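Local coordinates for yersinopine dehydrogenase (Yersinia pestis, PDB 6C4M), which catalyses the NADPH-dependent reductive condensation of pyruvate with an amino-acid-derived intermediate, the last step in the biosynthesis of the metallophore yersinopine, at residues N21-L26 with S224-W229; T25-A30 with V39-T44; C93-D96 with Q100-G103; A119-I124 with G145-N150. All coordinates share one frame; numbering follows the deposited sequence.

The four contacts lie on or beside the mixed sheet whose strand 25-28 leads to the NADP site, and most touching residues are buried; Gln100 in contact 3 is exposed and Asn21 in contact 1 partly so. Contacts 1 and 2 share Thr25 and Leu26 and join directly, with Trp229 packed on Ile41 and Asn21 bonded to Thr44 O. Contact 3 meets both through Leu26 and Ala101, while contact 4 touches contact 2 where Leu28 packs on Val120 and Ile124. Chemistry varies with place: a water bridge and charged partners in contact 1, methyl packing on the strand before the cofactor turn in contact 2, a glutamine alongside an isoleucine in contact 3, and apolar helix packing in contact 4.

Contact 1: N21-L26 with S224-W229; sequences NTLPTL and SAEMSW
Asn21 and Trp229 make the nearer of the two meetings between these segments, partly by direct packing and partly through water. The apolar share is small: Asn21 CB sits 3.6 Å from Trp229 CD1, close to the indole plane, so it approaches the ring at its edge and does not stack on a face. With CG anti to the backbone N (chi1 170°), Trp229 carries its indole across to the backbone of Asn21.

Water supplies the polar link. Trp229 NE1 gives its hydrogen to a water oxygen 2.8 Å away, which lies in the plane of the ring, and the same water donates to Asn21 O at 3.2 Å. The pyrrole N-H is thereby satisfied without a direct bond between the segments. The amide end of Asn21 turns elsewhere, its ND2 bonding to Thr44 O.

A second, looser meeting sets Leu23 CD1 4.1 Å from Glu226 OE1. The carboxylate is held chiefly by a salt bridge to Arg107, with His20 and Ser134 as further partners. Arg107 also makes a cation-pi contact with Trp229 and hydrogen-bonds through NH1 to Thr25 OG1, which in turn donates to Leu23 O (2.8 Å). One guanidinium therefore serves both sides of the contact. Here the first turn of helix 225-235 covers the entry to strand 25-28, the first strand of the Rossmann-type nucleotide-binding fold.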
loop_
_atom_site.group_PDB
_atom_site.type_symbol
_atom_site.label_atom_id
_atom_site.label_comp_id
_atom_site.label_asym_id
_atom_site.label_seq_id
_atom_site.Cartn_x
_atom_site.Cartn_y
_atom_site.Cartn_z
ATOM N N ASN A 21 41.015 -19.464 -15.090
ATOM C CA ASN A 21 39.782 -19.753 -15.819
ATOM C C ASN A 21 39.817 -21.119 -16.513
ATOM O O ASN A 21 38.887 -21.458 -17.258
ATOM C CB ASN A 21 39.460 -18.632 -16.809
ATOM C CG ASN A 21 40.551 -18.389 -17.806
ATOM O OD1 ASN A 21 41.731 -18.211 -17.447
ATOM N ND2 ASN A 21 40.159 -18.331 -19.085
ATOM N N THR A 22 40.821 -21.934 -16.223
ATOM C CA THR A 22 40.848 -23.323 -16.667
ATOM C C THR A 22 40.866 -24.321 -15.512
ATOM O O THR A 22 41.101 -25.516 -15.750
ATOM C CB THR A 22 42.068 -23.580 -17.551
ATOM O OG1 THR A 22 43.252 -23.585 -16.733
ATOM C CG2 THR A 22 42.166 -22.524 -18.636
ATOM N N LEU A 23 40.692 -23.875 -14.274
ATOM C CA LEU A 23 40.789 -24.803 -13.131
ATOM C C LEU A 23 39.637 -25.809 -13.125
ATOM O O LEU A 23 38.475 -25.409 -13.229
ATOM C CB LEU A 23 40.771 -24.066 -11.797
ATOM C CG LEU A 23 41.836 -23.019 -11.499
ATOM C CD1 LEU A 23 41.707 -22.550 -10.034
ATOM C CD2 LEU A 23 43.171 -23.548 -11.748
ATOM N N PRO A 24 39.906 -27.111 -12.957
ATOM C CA PRO A 24 38.801 -28.063 -12.793
ATOM C C PRO A 24 37.944 -27.664 -11.599
ATOM O O PRO A 24 38.449 -27.418 -10.503
ATOM C CB PRO A 24 39.499 -29.407 -12.572
ATOM C CG PRO A 24 40.952 -29.056 -12.299
ATOM C CD PRO A 24 41.211 -27.781 -12.992
ATOM N N THR A 25 36.648 -27.564 -11.840
ATOM C CA THR A 25 35.714 -26.982 -10.884
ATOM C C THR A 25 34.607 -27.971 -10.600
ATOM O O THR A 25 33.992 -28.500 -11.533
ATOM C CB THR A 25 35.131 -25.677 -11.401
ATOM O OG1 THR A 25 36.210 -24.797 -11.720
ATOM C CG2 THR A 25 34.279 -25.055 -10.316
ATOM N N LEU A 26 34.378 -28.226 -9.314
ATOM C CA LEU A 26 33.315 -29.119 -8.855
ATOM C C LEU A 26 32.221 -28.272 -8.206
ATOM O O LEU A 26 32.453 -27.618 -7.181
ATOM C CB LEU A 26 33.859 -30.180 -7.896
ATOM C CG LEU A 26 32.772 -31.022 -7.189
ATOM C CD1 LEU A 26 31.801 -31.626 -8.209
ATOM C CD2 LEU A 26 33.375 -32.135 -6.310
ATOM N N SER A 224 43.116 -10.867 -5.808
ATOM C CA SER A 224 43.487 -12.250 -6.046
ATOM C C SER A 224 43.019 -12.695 -7.426
ATOM O O SER A 224 42.009 -12.201 -7.958
ATOM C CB SER A 224 42.911 -13.183 -4.966
ATOM O OG SER A 224 41.524 -13.464 -5.186
ATOM N N ALA A 225 43.786 -13.633 -8.007
ATOM C CA ALA A 225 43.377 -14.269 -9.261
ATOM C C ALA A 225 41.944 -14.818 -9.208
ATOM O O ALA A 225 41.211 -14.721 -10.197
ATOM C CB ALA A 225 44.358 -15.381 -9.631
ATOM N N GLU A 226 41.528 -15.428 -8.084
ATOM C CA GLU A 226 40.166 -15.962 -8.018
ATOM C C GLU A 226 39.143 -14.844 -8.066
ATOM O O GLU A 226 38.130 -14.949 -8.765
ATOM C CB GLU A 226 39.941 -16.784 -6.744
ATOM C CG GLU A 226 40.311 -18.258 -6.842
ATOM C CD GLU A 226 39.467 -19.002 -7.856
ATOM O OE1 GLU A 226 39.856 -19.016 -9.042
ATOM O OE2 GLU A 226 38.418 -19.567 -7.481
ATOM N N MET A 227 39.371 -13.784 -7.283
ATOM C CA MET A 227 38.504 -12.603 -7.335
ATOM C C MET A 227 38.424 -12.037 -8.743
ATOM O O MET A 227 37.336 -11.669 -9.210
ATOM C CB MET A 227 39.022 -11.528 -6.384
ATOM C CG MET A 227 39.079 -11.994 -4.943
ATOM S SD MET A 227 37.738 -11.344 -4.003
ATOM C CE MET A 227 38.660 -10.908 -2.521
ATOM N N SER A 228 39.571 -11.956 -9.431
ATOM C CA SER A 228 39.579 -11.447 -10.800
ATOM C C SER A 228 38.781 -12.367 -11.697
ATOM O O SER A 228 38.055 -11.917 -12.587
ATOM C CB SER A 228 41.016 -11.320 -11.320
ATOM O OG SER A 228 41.756 -10.413 -10.527
ATOM N N TRP A 229 38.911 -13.670 -11.470
ATOM C CA TRP A 229 38.187 -14.636 -12.281
ATOM C C TRP A 229 36.688 -14.484 -12.071
ATOM O O TRP A 229 35.925 -14.395 -13.040
ATOM C CB TRP A 229 38.639 -16.060 -11.941
ATOM C CG TRP A 229 37.771 -17.093 -12.570
ATOM C CD1 TRP A 229 37.774 -17.489 -13.866
ATOM C CD2 TRP A 229 36.771 -17.867 -11.918
ATOM N NE1 TRP A 229 36.820 -18.453 -14.074
ATOM C CE2 TRP A 229 36.193 -18.709 -12.887
ATOM C CE3 TRP A 229 36.302 -17.925 -10.611
ATOM C CZ2 TRP A 229 35.170 -19.597 -12.588
ATOM C CZ3 TRP A 229 35.293 -18.803 -10.314
ATOM C CH2 TRP A 229 34.736 -19.632 -11.298
HETATM O O HOH W 1 36.182 -20.029 -16.280
#

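Contact 2: T25-A30 with V39-T44; sequences TLILGA and VDISAT. With NAP (NADP nicotinamide-adenine-dinucleotide phosphate), chain B.
Ile41 of helix 32-44 points toward strand 25-28, and Thr25 and Ile27 point back toward it. The meeting is made by methyl ends: Ile41 CD1 lies 4.3 Å from Thr25 CG2 and 4.3 Å from Ile27 CD1, so one methyl serves two strand residues that are two apart and face the same side of the sheet. Ile41 reaches that position with its chain extended, CD1 anti to CA (chi2 173°). Thr25 turns its methyl CG2 to the helix.

The strand and helix backbones stay well apart, Thr25 CA and Ile41 CA being 8.8 Å from each other, and no hydrogen bond links the two segments. Around this meeting Ile41 also packs on Leu49, Ile109 and Trp229, which makes it a common apolar point for neighbouring strands and helix 225-235.

At its far end the strand gives way to the cofactor turn. Ala30 N donates to the ribose hydroxyl O3B of NADP at 3.1 Å, with an N-H...O angle of 150°. Gly29 CA comes within 3.6 Å of the same O3B; at its phi of 111° a CB would be jammed against the carbonyl O of Leu28, and NADP C4B would crowd it too. Strand 25-28, the glycine-containing turn and helix 32-44 form the opening part of the beta-alpha-beta unit characteristic of Rossmann dinucleotide-binding folds.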
loop_
_atom_site.group_PDB
_atom_site.type_symbol
_atom_site.label_atom_id
_atom_site.label_comp_id
_atom_site.label_asym_id
_atom_site.label_seq_id
_atom_site.Cartn_x
_atom_site.Cartn_y
_atom_site.Cartn_z
ATOM N N THR A 25 36.648 -27.564 -11.840
ATOM C CA THR A 25 35.714 -26.982 -10.884
ATOM C C THR A 25 34.607 -27.971 -10.600
ATOM O O THR A 25 33.992 -28.500 -11.533
ATOM C CB THR A 25 35.131 -25.677 -11.401
ATOM O OG1 THR A 25 36.210 -24.797 -11.720
ATOM C CG2 THR A 25 34.279 -25.055 -10.316
ATOM N N LEU A 26 34.378 -28.226 -9.314
ATOM C CA LEU A 26 33.315 -29.119 -8.855
ATOM C C LEU A 26 32.221 -28.272 -8.206
ATOM O O LEU A 26 32.453 -27.618 -7.181
ATOM C CB LEU A 26 33.859 -30.180 -7.896
ATOM C CG LEU A 26 32.772 -31.022 -7.189
ATOM C CD1 LEU A 26 31.801 -31.626 -8.209
ATOM C CD2 LEU A 26 33.375 -32.135 -6.310
ATOM N N ILE A 27 31.037 -28.269 -8.814
ATOM C CA ILE A 27 29.889 -27.526 -8.287
ATOM C C ILE A 27 29.079 -28.448 -7.372
ATOM O O ILE A 27 28.516 -29.450 -7.835
ATOM C CB ILE A 27 29.005 -26.982 -9.423
ATOM C CG1 ILE A 27 29.824 -26.053 -10.347
ATOM C CG2 ILE A 27 27.765 -26.225 -8.857
ATOM C CD1 ILE A 27 29.075 -25.554 -11.528
ATOM N N LEU A 28 28.966 -28.088 -6.086
ATOM C CA LEU A 28 28.228 -28.905 -5.113
ATOM C C LEU A 28 26.807 -28.370 -4.983
ATOM O O LEU A 28 26.567 -27.318 -4.372
ATOM C CB LEU A 28 28.907 -28.924 -3.752
ATOM C CG LEU A 28 30.337 -29.469 -3.763
ATOM C CD1 LEU A 28 30.906 -29.370 -2.361
ATOM C CD2 LEU A 28 30.433 -30.938 -4.270
ATOM N N GLY A 29 25.868 -29.118 -5.536
ATOM C CA GLY A 29 24.480 -28.731 -5.526
ATOM C C GLY A 29 24.096 -28.381 -6.942
ATOM O O GLY A 29 24.823 -27.638 -7.609
ATOM N N ALA A 30 22.991 -28.953 -7.421
ATOM C CA ALA A 30 22.556 -28.806 -8.799
ATOM C C ALA A 30 21.134 -28.261 -8.872
ATOM O O ALA A 30 20.285 -28.813 -9.581
ATOM C CB ALA A 30 22.646 -30.152 -9.518
ATOM N N VAL A 39 27.222 -22.650 -17.132
ATOM C CA VAL A 39 27.355 -21.994 -18.432
ATOM C C VAL A 39 28.327 -20.832 -18.334
ATOM O O VAL A 39 29.199 -20.656 -19.195
ATOM C CB VAL A 39 25.970 -21.541 -18.931
ATOM C CG1 VAL A 39 26.093 -20.544 -20.082
ATOM C CG2 VAL A 39 25.160 -22.747 -19.355
ATOM N N ASP A 40 28.209 -20.037 -17.266
ATOM C CA ASP A 40 29.077 -18.879 -17.087
ATOM C C ASP A 40 30.547 -19.283 -16.965
ATOM O O ASP A 40 31.432 -18.593 -17.490
ATOM C CB ASP A 40 28.618 -18.088 -15.865
ATOM C CG ASP A 40 27.369 -17.240 -16.154
ATOM O OD1 ASP A 40 27.044 -17.070 -17.348
ATOM O OD2 ASP A 40 26.722 -16.760 -15.205
ATOM N N ILE A 41 30.833 -20.402 -16.289
ATOM C CA ILE A 41 32.219 -20.848 -16.175
ATOM C C ILE A 41 32.734 -21.320 -17.531
ATOM O O ILE A 41 33.836 -20.958 -17.957
ATOM C CB ILE A 41 32.344 -21.956 -15.114
ATOM C CG1 ILE A 41 31.939 -21.410 -13.744
ATOM C CG2 ILE A 41 33.789 -22.489 -15.076
ATOM C CD1 ILE A 41 31.856 -22.451 -12.672
ATOM N N SER A 42 31.949 -22.157 -18.211
ATOM C CA SER A 42 32.317 -22.679 -19.520
ATOM C C SER A 42 32.471 -21.565 -20.556
ATOM O O SER A 42 33.267 -21.688 -21.496
ATOM C CB SER A 42 31.256 -23.686 -19.970
ATOM O OG SER A 42 31.639 -24.371 -21.149
ATOM N N ALA A 43 31.724 -20.474 -20.406
ATOM C CA ALA A 43 31.831 -19.370 -21.345
ATOM C C ALA A 43 33.070 -18.533 -21.089
ATOM O O ALA A 43 33.485 -17.776 -21.969
ATOM C CB ALA A 43 30.584 -18.470 -21.259
ATOM N N THR A 44 33.652 -18.644 -19.896
ATOM C CA THR A 44 34.768 -17.812 -19.475
ATOM C C THR A 44 36.115 -18.511 -19.644
ATOM O O THR A 44 37.153 -17.845 -19.565
ATOM C CB THR A 44 34.555 -17.389 -18.010
ATOM O OG1 THR A 44 33.394 -16.545 -17.925
ATOM C CG2 THR A 44 35.729 -16.618 -17.448
HETATM P PA NAP B . 18.138 -24.795 -4.371
HETATM O O1A NAP B . 18.620 -23.766 -3.424
HETATM O O2A NAP B . 16.605 -25.007 -4.271
HETATM O O5B NAP B . 18.940 -26.191 -4.037
HETATM C C5B NAP B . 20.314 -26.215 -4.485
HETATM C C4B NAP B . 20.887 -27.603 -4.144
HETATM O O4B NAP B . 20.759 -27.768 -2.601
HETATM C C3B NAP B . 20.207 -28.552 -4.681
HETATM O O3B NAP B . 21.078 -29.659 -5.073
HETATM C C2B NAP B . 19.201 -29.095 -3.497
HETATM O O2B NAP B . 18.854 -30.503 -3.737
HETATM C C1B NAP B . 19.865 -28.996 -2.402
HETATM N N9A NAP B . 18.917 -28.586 -1.365
HETATM C C8A NAP B . 17.954 -27.655 -1.265
HETATM N N7A NAP B . 17.430 -27.820 -0.042
HETATM C C5A NAP B . 18.085 -28.850 0.579
HETATM C C6A NAP B . 17.883 -29.351 1.841
HETATM N N6A NAP B . 16.968 -29.052 2.943
HETATM N N1A NAP B . 18.642 -30.375 2.272
HETATM C C2A NAP B . 19.617 -30.905 1.459
HETATM N N3A NAP B . 19.813 -30.402 0.206
HETATM C C4A NAP B . 19.030 -29.352 -0.230
HETATM O O3 NAP B . 18.509 -24.283 -5.902
HETATM P PN NAP B . 19.091 -22.868 -6.429
HETATM O O1N NAP B . 19.956 -23.229 -7.555
HETATM O O2N NAP B . 17.848 -22.047 -6.850
HETATM O O5D NAP B . 19.903 -21.954 -5.293
HETATM C C5D NAP B . 21.352 -21.997 -5.196
HETATM C C4D NAP B . 21.742 -21.018 -4.071
HETATM O O4D NAP B . 21.303 -19.536 -4.472
HETATM C C3D NAP B . 21.146 -21.250 -2.920
HETATM O O3D NAP B . 22.083 -20.720 -1.860
HETATM C C2D NAP B . 19.901 -20.357 -2.871
HETATM O O2D NAP B . 19.677 -20.001 -1.589
HETATM C C1D NAP B . 20.388 -19.115 -3.642
HETATM N N1N NAP B . 19.341 -18.409 -4.419
HETATM C C2N NAP B . 19.029 -18.755 -5.687
HETATM C C3N NAP B . 18.043 -18.015 -6.378
HETATM C C7N NAP B . 17.651 -18.380 -7.826
HETATM O O7N NAP B . 17.231 -17.580 -8.564
HETATM N N7N NAP B . 17.824 -19.750 -8.230
HETATM C C4N NAP B . 17.404 -16.970 -5.773
HETATM C C5N NAP B . 17.716 -16.635 -4.511
HETATM C C6N NAP B . 18.701 -17.353 -3.822
HETATM P P2B NAP B . 17.558 -30.890 -4.766
HETATM O O1X NAP B . 16.290 -30.746 -3.952
HETATM O O2X NAP B . 17.520 -29.951 -5.924
HETATM O O3X NAP B . 17.699 -32.332 -5.195
#

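Contact 3: C93-D96 with Q100-G103; sequences CYID and QAVG
Ile95 meets both Gln100 and Ala101 and supplies the largest single share of the buried surface, with Gln100 close behind. It closes strand 93-95, after Cys93 and Tyr94 have brought the chain up beside strand 49-52; Tyr94 itself packs on helix 57-68. Ile95 CG1 stands between its backbone N and carbonyl carbon (chi1 53°), which sends CD1 toward the backbone at the start of Ala101 and sets CG2 against the side chain of Gln100.

Ile95 CG2 lies 3.7 Å from Gln100 CB, and Ile95 CB, where the branches part, lies 3.7 Å from Gln100 OE1; the two side chains slide past each other in opposite directions. The glutamine chain is extended beyond CG (chi2 166°), which carries the amide as far as the end of the strand. The other isoleucine branch reaches Ala101: Ile95 CD1 is 3.8 Å from Ala101 N and 4.1 Å from Ala101 CB.

At Asp96 the neighbours become polar, yet no hydrogen bond crosses the segments. Asp96 OD1 lies 4.0 Å from Gln100 OE1, and the carboxylate and amide planes are 29° apart. These two oxygens merely sit side by side; the ionic partner of the carboxylate is Lys63, which meets OD2. Asp96 also lies close to Pro55 of the NADP(+) site.

Along the second segment, Ala101 is the centre of an inverse gamma turn, which bends the loop past the isoleucine. The whole is a connection folded back over the end of its own strand, leading from strand 93-95 toward strand 107-110 in the Rossmann-type sheet.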
loop_
_atom_site.group_PDB
_atom_site.type_symbol
_atom_site.label_atom_id
_atom_site.label_comp_id
_atom_site.label_asym_id
_atom_site.label_seq_id
_atom_site.Cartn_x
_atom_site.Cartn_y
_atom_site.Cartn_z
ATOM N N CYS A 93 31.826 -34.777 -15.013
ATOM C CA CYS A 93 31.738 -35.719 -13.914
ATOM C C CYS A 93 30.515 -35.364 -13.086
ATOM O O CYS A 93 30.335 -34.199 -12.733
ATOM C CB CYS A 93 33.010 -35.661 -13.068
ATOM S SG CYS A 93 33.003 -36.769 -11.682
ATOM N N TYR A 94 29.675 -36.354 -12.795
ATOM C CA TYR A 94 28.520 -36.164 -11.928
ATOM C C TYR A 94 28.568 -37.207 -10.830
ATOM O O TYR A 94 28.817 -38.387 -11.103
ATOM C CB TYR A 94 27.208 -36.267 -12.706
ATOM C CG TYR A 94 25.952 -36.019 -11.884
ATOM C CD1 TYR A 94 25.299 -37.056 -11.232
ATOM C CD2 TYR A 94 25.405 -34.744 -11.791
ATOM C CE1 TYR A 94 24.130 -36.822 -10.497
ATOM C CE2 TYR A 94 24.279 -34.504 -11.067
ATOM C CZ TYR A 94 23.634 -35.544 -10.421
ATOM O OH TYR A 94 22.484 -35.284 -9.714
ATOM N N ILE A 95 28.361 -36.760 -9.589
ATOM C CA ILE A 95 28.343 -37.627 -8.420
ATOM C C ILE A 95 27.120 -37.292 -7.577
ATOM O O ILE A 95 26.564 -36.192 -7.649
ATOM C CB ILE A 95 29.615 -37.483 -7.569
ATOM C CG1 ILE A 95 29.839 -36.002 -7.235
ATOM C CG2 ILE A 95 30.811 -38.135 -8.295
ATOM C CD1 ILE A 95 30.988 -35.749 -6.238
ATOM N N ASP A 96 26.713 -38.267 -6.762
ATOM C CA ASP A 96 25.629 -38.081 -5.817
ATOM C C ASP A 96 26.024 -38.519 -4.418
ATOM O O ASP A 96 25.161 -38.664 -3.565
ATOM C CB ASP A 96 24.369 -38.822 -6.275
ATOM C CG ASP A 96 24.507 -40.322 -6.193
ATOM O OD1 ASP A 96 25.628 -40.788 -5.921
ATOM O OD2 ASP A 96 23.492 -41.017 -6.418
ATOM N N GLN A 100 32.515 -39.182 -2.847
ATOM C CA GLN A 100 33.138 -39.244 -4.165
ATOM C C GLN A 100 33.680 -37.886 -4.637
ATOM O O GLN A 100 34.119 -37.781 -5.790
ATOM C CB GLN A 100 32.149 -39.785 -5.208
ATOM C CG GLN A 100 31.753 -41.261 -5.034
ATOM C CD GLN A 100 30.533 -41.631 -5.881
ATOM O OE1 GLN A 100 29.577 -40.849 -6.010
ATOM N NE2 GLN A 100 30.561 -42.820 -6.464
ATOM N N ALA A 101 33.651 -36.852 -3.787
ATOM C CA ALA A 101 34.188 -35.527 -4.151
ATOM C C ALA A 101 35.694 -35.553 -3.925
ATOM O O ALA A 101 36.221 -35.072 -2.919
ATOM C CB ALA A 101 33.504 -34.423 -3.346
ATOM N N VAL A 102 36.401 -36.157 -4.889
ATOM C CA VAL A 102 37.827 -36.448 -4.770
ATOM C C VAL A 102 38.517 -36.247 -6.113
ATOM O O VAL A 102 37.892 -36.282 -7.172
ATOM C CB VAL A 102 38.095 -37.895 -4.306
ATOM C CG1 VAL A 102 37.400 -38.165 -3.008
ATOM C CG2 VAL A 102 37.661 -38.890 -5.362
ATOM N N GLY A 103 39.830 -36.114 -6.058
ATOM C CA GLY A 103 40.613 -36.000 -7.280
ATOM C C GLY A 103 41.281 -34.655 -7.451
ATOM O O GLY A 103 41.663 -34.019 -6.464
#

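Contact 4: A119-I124 with G145-N150; sequences AVLQQI and GLMVQN
Leu121 has CG anti to its carbonyl carbon (chi1 -70°) and CD1 anti to CA (chi2 169°), so the extended branch projects from helix 117-121 toward helix 144-154. On the other side, Val148 CG1 is anti to its backbone N (chi1 171°), which leaves CG2 beside that N and facing the leucine. The contact thus joins two helices of the Rossmann-type domain, from either side of strand 134-137 in the chain order.

The side chains cross at about a right angle. The backbones are less close, with Leu121 CA and Val148 CA 7.8 Å apart, and no hydrogen bond spans the gap. Leu121 continues beyond this pair onto Leu110 of strand 107-110 and Leu151 of helix 144-154, while Met147 packs on Gln462 and Ile466 of helix 459-471.

A type I beta turn runs from Leu121 to Ile124, and within it the Gln123 side chain reaches back to the helix, NE2 donating to Ala119 O at 3.0 Å from above the carbonyl plane.

Met147 adds a looser methyl, its CE 4.4 Å from Leu121 CD1. That same CD1 lies 4.0 Å from Val148 CG1 and just 3.4 Å from Val148 CG2, tighter than ordinary carbon-carbon contact.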
loop_
_atom_site.group_PDB
_atom_site.type_symbol
_atom_site.label_atom_id
_atom_site.label_comp_id
_atom_site.label_asym_id
_atom_site.label_seq_id
_atom_site.Cartn_x
_atom_site.Cartn_y
_atom_site.Cartn_z
ATOM N N ALA A 119 26.838 -29.261 6.849
ATOM C CA ALA A 119 26.552 -30.674 6.627
ATOM C C ALA A 119 27.299 -31.178 5.396
ATOM O O ALA A 119 27.807 -32.304 5.383
ATOM C CB ALA A 119 25.029 -30.875 6.492
ATOM N N VAL A 120 27.427 -30.327 4.376
ATOM C CA VAL A 120 28.148 -30.691 3.158
ATOM C C VAL A 120 29.642 -30.760 3.427
ATOM O O VAL A 120 30.292 -31.780 3.174
ATOM C CB VAL A 120 27.825 -29.697 2.023
ATOM C CG1 VAL A 120 28.784 -29.901 0.813
ATOM C CG2 VAL A 120 26.383 -29.844 1.571
ATOM N N LEU A 121 30.207 -29.691 3.983
ATOM C CA LEU A 121 31.651 -29.639 4.152
ATOM C C LEU A 121 32.167 -30.766 5.046
ATOM O O LEU A 121 33.276 -31.270 4.814
ATOM C CB LEU A 121 32.063 -28.268 4.693
ATOM C CG LEU A 121 31.878 -27.147 3.655
ATOM C CD1 LEU A 121 32.040 -25.804 4.339
ATOM C CD2 LEU A 121 32.815 -27.236 2.476
ATOM N N GLN A 122 31.377 -31.201 6.035
ATOM C CA GLN A 122 31.785 -32.300 6.921
ATOM C C GLN A 122 31.878 -33.633 6.200
ATOM O O GLN A 122 32.547 -34.556 6.695
ATOM C CB GLN A 122 30.798 -32.450 8.083
ATOM C CG GLN A 122 30.934 -31.405 9.218
ATOM C CD GLN A 122 32.297 -31.427 9.934
ATOM O OE1 GLN A 122 33.318 -31.073 9.359
ATOM N NE2 GLN A 122 32.303 -31.831 11.189
ATOM N N GLN A 123 31.211 -33.767 5.065
ATOM C CA GLN A 123 31.251 -35.003 4.305
ATOM C C GLN A 123 32.337 -35.017 3.226
ATOM O O GLN A 123 32.500 -36.037 2.561
ATOM C CB GLN A 123 29.894 -35.264 3.659
ATOM C CG GLN A 123 28.770 -35.655 4.644
ATOM C CD GLN A 123 27.410 -35.726 3.962
ATOM O OE1 GLN A 123 27.115 -36.667 3.224
ATOM N NE2 GLN A 123 26.586 -34.705 4.179
ATOM N N ILE A 124 33.070 -33.928 3.018
ATOM C CA ILE A 124 34.053 -33.879 1.936
ATOM C C ILE A 124 35.368 -34.486 2.421
ATOM O O ILE A 124 35.903 -34.076 3.466
ATOM C CB ILE A 124 34.275 -32.453 1.407
ATOM C CG1 ILE A 124 33.038 -32.019 0.595
ATOM C CG2 ILE A 124 35.552 -32.387 0.525
ATOM C CD1 ILE A 124 32.914 -30.601 0.440
ATOM N N GLY A 145 31.536 -17.640 6.119
ATOM C CA GLY A 145 32.939 -17.697 5.767
ATOM C C GLY A 145 33.806 -18.079 6.952
ATOM O O GLY A 145 34.716 -18.880 6.820
ATOM N N LEU A 146 33.550 -17.479 8.113
ATOM C CA LEU A 146 34.270 -17.859 9.312
ATOM C C LEU A 146 34.108 -19.349 9.592
ATOM O O LEU A 146 35.065 -20.022 9.976
ATOM C CB LEU A 146 33.757 -17.055 10.502
ATOM C CG LEU A 146 34.205 -15.619 10.597
ATOM C CD1 LEU A 146 33.333 -14.833 11.585
ATOM C CD2 LEU A 146 35.665 -15.548 10.994
ATOM N N MET A 147 32.885 -19.869 9.438
ATOM C CA MET A 147 32.630 -21.281 9.685
ATOM C C MET A 147 33.442 -22.153 8.733
ATOM O O MET A 147 34.112 -23.106 9.152
ATOM C CB MET A 147 31.142 -21.560 9.520
ATOM C CG MET A 147 30.630 -22.781 10.269
ATOM S SD MET A 147 29.284 -23.564 9.344
ATOM C CE MET A 147 30.475 -24.322 8.165
ATOM N N VAL A 148 33.367 -21.853 7.441
ATOM C CA VAL A 148 34.125 -22.616 6.451
ATOM C C VAL A 148 35.627 -22.522 6.709
ATOM O O VAL A 148 36.351 -23.519 6.564
ATOM C CB VAL A 148 33.752 -22.140 5.041
ATOM C CG1 VAL A 148 34.661 -22.743 3.972
ATOM C CG2 VAL A 148 32.297 -22.484 4.820
ATOM N N GLN A 149 36.135 -21.335 7.062
ATOM C CA GLN A 149 37.560 -21.225 7.382
ATOM C C GLN A 149 37.944 -22.213 8.464
ATOM O O GLN A 149 39.002 -22.868 8.409
ATOM C CB GLN A 149 37.917 -19.833 7.889
ATOM C CG GLN A 149 38.072 -18.748 6.881
ATOM C CD GLN A 149 38.517 -17.484 7.577
ATOM O OE1 GLN A 149 37.738 -16.565 7.722
ATOM N NE2 GLN A 149 39.749 -17.469 8.079
ATOM N N ASN A 150 37.128 -22.247 9.516
ATOM C CA ASN A 150 37.437 -23.083 10.665
ATOM C C ASN A 150 37.540 -24.545 10.258
ATOM O O ASN A 150 38.481 -25.248 10.644
ATOM C CB ASN A 150 36.362 -22.894 11.738
ATOM C CG ASN A 150 36.684 -23.626 13.000
ATOM O OD1 ASN A 150 36.421 -24.819 13.116
ATOM N ND2 ASN A 150 37.287 -22.928 13.948
#